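Local coordinates for malonyl CoA-acyl carrier protein transacylase (Burkholderia pseudomallei 1710b, PDB 3EZO) that probably transfers the malonyl group from malonyl-CoA to holo-acyl carrier protein, releasing coenzyme A, at residues S20-V23 and G24-N27; V32-V35 and R36-L39; C79-A82 and W83-A86. All coordinates share one frame; numbering follows the deposited sequence.

Contact 1. Residues S20-V23 and G24-N27; sequences SQSV and GMLN
Met25 folds back over Ser22 and Gln21 in a pair of overlapping beta turns, type II from Ser22 to Met25 and type I from Gly24 to Asn27, within the loop between strand 11-15 and helix 33-46. The first turn is closed by Met25 N, which donates to Ser22 O at 3.2 Å. The donor sits 44° out of the carbonyl plane, so this closing bond misses the lone-pair directions. Gly24, third in the type II turn, carries the positive phi (90°) usual at that position, and its O starts the second turn by accepting from Asn27 N at 3.0 Å.

Met25 makes the side-chain contact. Its CG stands between its own N and carbonyl carbon, which sends the extended thioether back along the preceding residues rather than forward to Leu26. On the way CG passes 3.2 Å from Ser22 O, and CB lies 3.6 Å from Ser22 OG. The sulfur then faces the backbone: Ser22 N points at SD over 3.6 Å, a weak bond but a fairly straight one at 158°.

Outside the turns, Val71 of helix 65-85 and Ile54 of helix 50-56 touch Met25, and Gly24 shares a backbone hydrogen bond with Ile54. The amide of Gln21 turns away, with OE1 held by Gly19 N and NE2 by Asn63 OD1, leaving its aliphatic base to the methionine. There Met25 SD rests 3.7 Å from Gln21 CA, and the terminal methyl CE meets Gln21 CB at 3.9 Å.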
loop_
_atom_site.group_PDB
_atom_site.type_symbol
_atom_site.label_atom_id
_atom_site.label_comp_id
_atom_site.label_asym_id
_atom_site.label_seq_id
_atom_site.Cartn_x
_atom_site.Cartn_y
_atom_site.Cartn_z
ATOM N N SER A 20 5.522 -6.326 -0.159
ATOM C CA SER A 20 6.773 -5.962 0.544
ATOM C C SER A 20 7.144 -6.986 1.612
ATOM O O SER A 20 8.144 -6.818 2.301
ATOM C CB SER A 20 6.671 -4.569 1.178
ATOM O OG SER A 20 6.578 -3.541 0.224
ATOM N N GLN A 21 6.342 -8.034 1.750
ATOM C CA GLN A 21 6.526 -8.994 2.830
ATOM C C GLN A 21 7.572 -10.055 2.460
ATOM O O GLN A 21 7.844 -10.265 1.300
ATOM C CB GLN A 21 5.199 -9.655 3.225
ATOM C CG GLN A 21 4.594 -10.698 2.245
ATOM C CD GLN A 21 4.020 -10.100 0.935
ATOM O OE1 GLN A 21 3.805 -8.872 0.792
ATOM N NE2 GLN A 21 3.768 -10.982 -0.021
ATOM N N SER A 22 8.161 -10.668 3.485
ATOM C CA SER A 22 9.044 -11.831 3.361
ATOM C C SER A 22 9.142 -12.545 4.710
ATOM O O SER A 22 8.981 -11.948 5.760
ATOM C CB SER A 22 10.424 -11.429 2.919
ATOM O OG SER A 22 10.938 -10.432 3.776
ATOM N N VAL A 23 9.446 -13.836 4.646
ATOM C CA VAL A 23 9.535 -14.678 5.820
ATOM C C VAL A 23 10.770 -14.196 6.546
ATOM O O VAL A 23 11.778 -13.963 5.913
ATOM C CB VAL A 23 9.678 -16.159 5.431
ATOM C CG1 VAL A 23 10.171 -17.023 6.625
ATOM C CG2 VAL A 23 8.387 -16.639 4.859
ATOM N N GLY A 24 10.629 -13.938 7.849
ATOM C CA GLY A 24 11.728 -13.487 8.674
ATOM C C GLY A 24 11.897 -11.991 8.739
ATOM O O GLY A 24 12.843 -11.504 9.385
ATOM N N MET A 25 10.998 -11.231 8.106
ATOM C CA MET A 25 11.218 -9.783 7.980
ATOM C C MET A 25 11.273 -8.980 9.285
ATOM O O MET A 25 11.826 -7.881 9.276
ATOM C CB MET A 25 10.191 -9.126 7.059
ATOM C CG MET A 25 8.792 -9.221 7.512
ATOM S SD MET A 25 7.674 -8.527 6.281
ATOM C CE MET A 25 6.130 -9.047 6.972
ATOM N N LEU A 26 10.672 -9.472 10.366
ATOM C CA LEU A 26 10.777 -8.797 11.665
ATOM C C LEU A 26 11.780 -9.444 12.640
ATOM O O LEU A 26 11.778 -9.130 13.840
ATOM C CB LEU A 26 9.409 -8.756 12.331
ATOM C CG LEU A 26 8.390 -7.865 11.606
ATOM C CD1 LEU A 26 7.074 -7.997 12.313
ATOM C CD2 LEU A 26 8.868 -6.426 11.577
ATOM N N ASN A 27 12.636 -10.341 12.147
ATOM C CA ASN A 27 13.540 -11.060 13.053
ATOM C C ASN A 27 14.432 -10.120 13.824
ATOM O O ASN A 27 14.658 -10.307 14.990
ATOM C CB ASN A 27 14.402 -12.091 12.294
ATOM C CG ASN A 27 13.623 -13.296 11.851
ATOM O OD1 ASN A 27 12.451 -13.485 12.196
ATOM N ND2 ASN A 27 14.273 -14.134 11.053
#

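Contact 2. Residues V32-V35 and R36-L39; sequences VAVV and RETL
Val34 and Thr38 are joined twice in the first turns of helix 33-46. Val34 O takes Thr38 N at 3.0 Å and Thr38 OG1 at 2.7 Å, the two donors coming from opposite faces of the carbonyl plane. The hydroxyl reaches back because OG1 lies beside its own backbone N (chi1 -57°), and it also accepts from Arg81 NH1, a second bond that should help to hold the hydroxyl's rotation.

The other backbone bonds are ordinary i to i+4 ones. Val32, at the N-cap position, offers its O to Arg36 N at 3.1 Å in a nearly straight bond (169°), while Ala33 O receives Glu37 N and Val35 O receives Leu39 N.

The apolar pair is Val35 and Leu39, which lie side by side pointing the same way, CG1 and CD1 4.1 Å apart.

Among the charged side chains, Glu37 makes van der Waals approaches only, its CG 3.3 Å from Ala33 O and its OE1 3.9 Å from Val34 CG1. The extended chain of Arg36 returns toward the preceding loop, with NE bonded to Ala30 O and NH2 in a salt bridge with Asp31. The inner face is turned to helix 65-85, where Thr38 touches Ala78 and Leu39 touches Thr74, while Val35 packs on Phe29 of the loop before this helix.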
loop_
_atom_site.group_PDB
_atom_site.type_symbol
_atom_site.label_atom_id
_atom_site.label_comp_id
_atom_site.label_asym_id
_atom_site.label_seq_id
_atom_site.Cartn_x
_atom_site.Cartn_y
_atom_site.Cartn_z
ATOM N N VAL A 32 12.552 -6.264 20.643
ATOM C CA VAL A 32 12.054 -4.908 20.930
ATOM C C VAL A 32 10.664 -5.100 21.485
ATOM O O VAL A 32 9.789 -5.675 20.823
ATOM C CB VAL A 32 12.086 -4.043 19.676
ATOM C CG1 VAL A 32 11.295 -2.753 19.848
ATOM C CG2 VAL A 32 13.549 -3.777 19.268
ATOM N N ALA A 33 10.486 -4.667 22.733
ATOM C CA ALA A 33 9.290 -4.947 23.515
ATOM C C ALA A 33 8.009 -4.503 22.758
ATOM O O ALA A 33 7.035 -5.257 22.702
ATOM C CB ALA A 33 9.378 -4.230 24.889
ATOM N N VAL A 34 8.001 -3.310 22.158
ATOM C CA VAL A 34 6.758 -2.889 21.458
ATOM C C VAL A 34 6.440 -3.710 20.228
ATOM O O VAL A 34 5.287 -3.804 19.856
ATOM C CB VAL A 34 6.669 -1.369 20.966
ATOM C CG1 VAL A 34 6.285 -0.485 22.101
ATOM C CG2 VAL A 34 7.883 -0.938 20.187
ATOM N N VAL A 35 7.455 -4.253 19.574
ATOM C CA VAL A 35 7.228 -5.121 18.412
ATOM C C VAL A 35 6.583 -6.397 18.895
ATOM O O VAL A 35 5.553 -6.834 18.366
ATOM C CB VAL A 35 8.513 -5.352 17.639
ATOM C CG1 VAL A 35 8.283 -6.352 16.520
ATOM C CG2 VAL A 35 9.025 -3.982 17.097
ATOM N N ARG A 36 7.116 -6.962 19.975
ATOM C CA ARG A 36 6.466 -8.115 20.583
ATOM C C ARG A 36 4.994 -7.869 20.962
ATOM O O ARG A 36 4.146 -8.732 20.748
ATOM C CB ARG A 36 7.242 -8.561 21.840
ATOM C CG ARG A 36 8.662 -9.077 21.542
ATOM C CD ARG A 36 9.160 -9.818 22.799
ATOM N NE ARG A 36 10.524 -10.286 22.701
ATOM C CZ ARG A 36 11.083 -11.177 23.526
ATOM N NH1 ARG A 36 10.398 -11.688 24.529
ATOM N NH2 ARG A 36 12.344 -11.547 23.352
ATOM N N GLU A 37 4.692 -6.703 21.533
ATOM C CA GLU A 37 3.349 -6.401 21.974
ATOM C C GLU A 37 2.418 -6.181 20.780
ATOM O O GLU A 37 1.250 -6.512 20.852
ATOM C CB GLU A 37 3.342 -5.180 22.894
ATOM C CG GLU A 37 4.145 -5.360 24.192
ATOM C CD GLU A 37 4.215 -4.087 25.068
ATOM O OE1 GLU A 37 4.805 -2.996 24.701
ATOM O OE2 GLU A 37 3.639 -4.200 26.138
ATOM N N THR A 38 2.940 -5.621 19.700
ATOM C CA THR A 38 2.172 -5.423 18.477
ATOM C C THR A 38 1.809 -6.742 17.779
ATOM O O THR A 38 0.655 -6.935 17.317
ATOM C CB THR A 38 2.936 -4.537 17.500
ATOM O OG1 THR A 38 3.223 -3.316 18.161
ATOM C CG2 THR A 38 2.079 -4.267 16.231
ATOM N N LEU A 39 2.765 -7.659 17.747
ATOM C CA LEU A 39 2.507 -9.023 17.221
ATOM C C LEU A 39 1.528 -9.755 18.103
ATOM O O LEU A 39 0.682 -10.494 17.606
ATOM C CB LEU A 39 3.810 -9.823 17.121
ATOM C CG LEU A 39 4.724 -9.300 16.052
ATOM C CD1 LEU A 39 6.182 -9.893 16.152
ATOM C CD2 LEU A 39 4.135 -9.531 14.643
#

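Contact 3. Residues C79-A82 and W83-A86; sequences CYRA and WQQA
Tyr80 and Gln84 cross side chains one turn apart in the last part of helix 65-85, an alpha-helical i to i+4 pair. The Gln84 amide carbon CD comes within 3.7 Å of Tyr80 CE2, approaching the ring obliquely with the amide and ring planes 40° apart. Tyr80 CG is anti to its N (chi1 -172°), whereas Gln84 CG lies beside its own, and these opposed choices bring the two groups together. Gln84 OE1 settles by the backbone, 3.6 Å from Arg81 CA.

The four carbonyls of 79-82 are all used by the backbone: Cys79 O takes Trp83 N, Tyr80 O takes Gln84 N at 3.1 Å, Arg81 O takes Gln85 N at 2.9 Å and Ala82 O takes Ala86 N at 3.0 Å. The Arg81 O bond is the straightest, at 170°. The last of the four spans the helix end, where Ala86 N also has a weak bond to Trp83 O.

Three side chains, Arg81, Trp83 and Gln85, find polar partners beyond the helix. Arg81 NH2 forms a salt bridge with Glu41 of helix 33-46, and NH1 is taken by the Thr38 hydroxyl of the same helix. Gln85 OE1 accepts from Val34 N in its first turn. The buried indole of Trp83 donates NE1 to Ala89 O, and its rings meet Phe13 of strand 11-15 edge-to-face, tying the helix to the parallel sheet. At the base of that indole, Trp83 CB sits against two carbonyls of the preceding turn, lying 3.3 Å from Tyr80 O and 3.6 Å from Cys79 O.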
loop_
_atom_site.group_PDB
_atom_site.type_symbol
_atom_site.label_atom_id
_atom_site.label_comp_id
_atom_site.label_asym_id
_atom_site.label_seq_id
_atom_site.Cartn_x
_atom_site.Cartn_y
_atom_site.Cartn_z
ATOM N N CYS A 79 6.799 -1.224 13.193
ATOM C CA CYS A 79 7.960 -0.400 12.951
ATOM C C CYS A 79 7.716 1.041 13.399
ATOM O O CYS A 79 8.639 1.714 13.915
ATOM C CB CYS A 79 8.365 -0.424 11.487
ATOM S SG CYS A 79 9.113 -1.947 10.895
ATOM N N TYR A 80 6.485 1.492 13.240
ATOM C CA TYR A 80 6.086 2.830 13.682
ATOM C C TYR A 80 6.116 2.925 15.189
ATOM O O TYR A 80 6.620 3.909 15.728
ATOM C CB TYR A 80 4.706 3.253 13.132
ATOM C CG TYR A 80 4.374 4.718 13.439
ATOM C CD1 TYR A 80 4.998 5.728 12.753
ATOM C CD2 TYR A 80 3.496 5.065 14.455
ATOM C CE1 TYR A 80 4.739 7.054 13.019
ATOM C CE2 TYR A 80 3.224 6.404 14.747
ATOM C CZ TYR A 80 3.863 7.385 14.028
ATOM O OH TYR A 80 3.640 8.720 14.273
ATOM N N ARG A 81 5.556 1.915 15.866
ATOM C CA ARG A 81 5.572 1.872 17.314
ATOM C C ARG A 81 7.037 1.807 17.855
ATOM O O ARG A 81 7.337 2.429 18.859
ATOM C CB ARG A 81 4.689 0.715 17.847
ATOM C CG ARG A 81 3.188 1.006 17.904
ATOM C CD ARG A 81 2.405 -0.168 18.407
ATOM N NE ARG A 81 1.000 0.100 18.740
ATOM C CZ ARG A 81 0.105 -0.855 18.988
ATOM N NH1 ARG A 81 0.446 -2.128 18.887
ATOM N NH2 ARG A 81 -1.150 -0.578 19.293
ATOM N N ALA A 82 7.939 1.092 17.186
ATOM C CA ALA A 82 9.387 1.061 17.571
ATOM C C ALA A 82 10.035 2.431 17.425
ATOM O O ALA A 82 10.898 2.847 18.230
ATOM C CB ALA A 82 10.134 0.069 16.723
ATOM N N TRP A 83 9.670 3.127 16.353
ATOM C CA TRP A 83 10.147 4.489 16.141
ATOM C C TRP A 83 9.769 5.358 17.353
ATOM O O TRP A 83 10.603 6.052 17.899
ATOM C CB TRP A 83 9.600 5.042 14.824
ATOM C CG TRP A 83 9.814 6.503 14.589
ATOM C CD1 TRP A 83 8.945 7.487 14.859
ATOM C CD2 TRP A 83 10.959 7.123 14.003
ATOM N NE1 TRP A 83 9.453 8.699 14.466
ATOM C CE2 TRP A 83 10.700 8.500 13.944
ATOM C CE3 TRP A 83 12.184 6.650 13.539
ATOM C CZ2 TRP A 83 11.607 9.407 13.431
ATOM C CZ3 TRP A 83 13.087 7.539 13.031
ATOM C CH2 TRP A 83 12.795 8.922 12.977
ATOM N N GLN A 84 8.521 5.277 17.794
ATOM C CA GLN A 84 8.046 6.039 18.959
ATOM C C GLN A 84 8.748 5.659 20.269
ATOM O O GLN A 84 9.124 6.578 21.022
ATOM C CB GLN A 84 6.537 5.871 19.169
ATOM C CG GLN A 84 5.660 6.507 18.093
ATOM C CD GLN A 84 4.199 6.128 18.273
ATOM O OE1 GLN A 84 3.855 4.957 18.189
ATOM N NE2 GLN A 84 3.331 7.118 18.520
ATOM N N GLN A 85 8.832 4.336 20.538
ATOM C CA GLN A 85 9.506 3.753 21.711
ATOM C C GLN A 85 10.942 4.259 21.797
ATOM O O GLN A 85 11.445 4.470 22.897
ATOM C CB GLN A 85 9.439 2.178 21.763
ATOM C CG GLN A 85 9.921 1.490 23.161
ATOM C CD GLN A 85 10.340 -0.047 23.100
ATOM O OE1 GLN A 85 9.695 -0.862 22.480
ATOM N NE2 GLN A 85 11.410 -0.407 23.822
ATOM N N ALA A 86 11.574 4.466 20.642
ATOM C CA ALA A 86 12.913 5.002 20.529
ATOM C C ALA A 86 12.966 6.511 20.671
ATOM O O ALA A 86 14.052 7.094 20.606
ATOM C CB ALA A 86 13.559 4.591 19.163
#

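Overall arrangement
Contact 1 is a surface loop, whereas contacts 2 and 3 are partly buried, at the start of helix 33-46 and the end of helix 65-85. The centres of contacts 2 and 3 are about 10 Å apart; probable hydrogen bonds, Gln85 OE1 to Val34 N and Arg81 NH1 to Thr38 OG1, join the two helices, with Val34 CG2 packed on Ala82 CA. Contact 1 joins contact 2 through an apolar touch, Leu26 CD1 to Leu39 CD2 at 4.1 Å, and only approaches contact 3. Bonds from i to i+4 run through both helical segments, whereas the loop has two turn-closing bonds and one weak N-H to sulfur bond. Ser20 of contact 1 lies about 10 Å, side chain to side chain, from the predicted active-site Ser98.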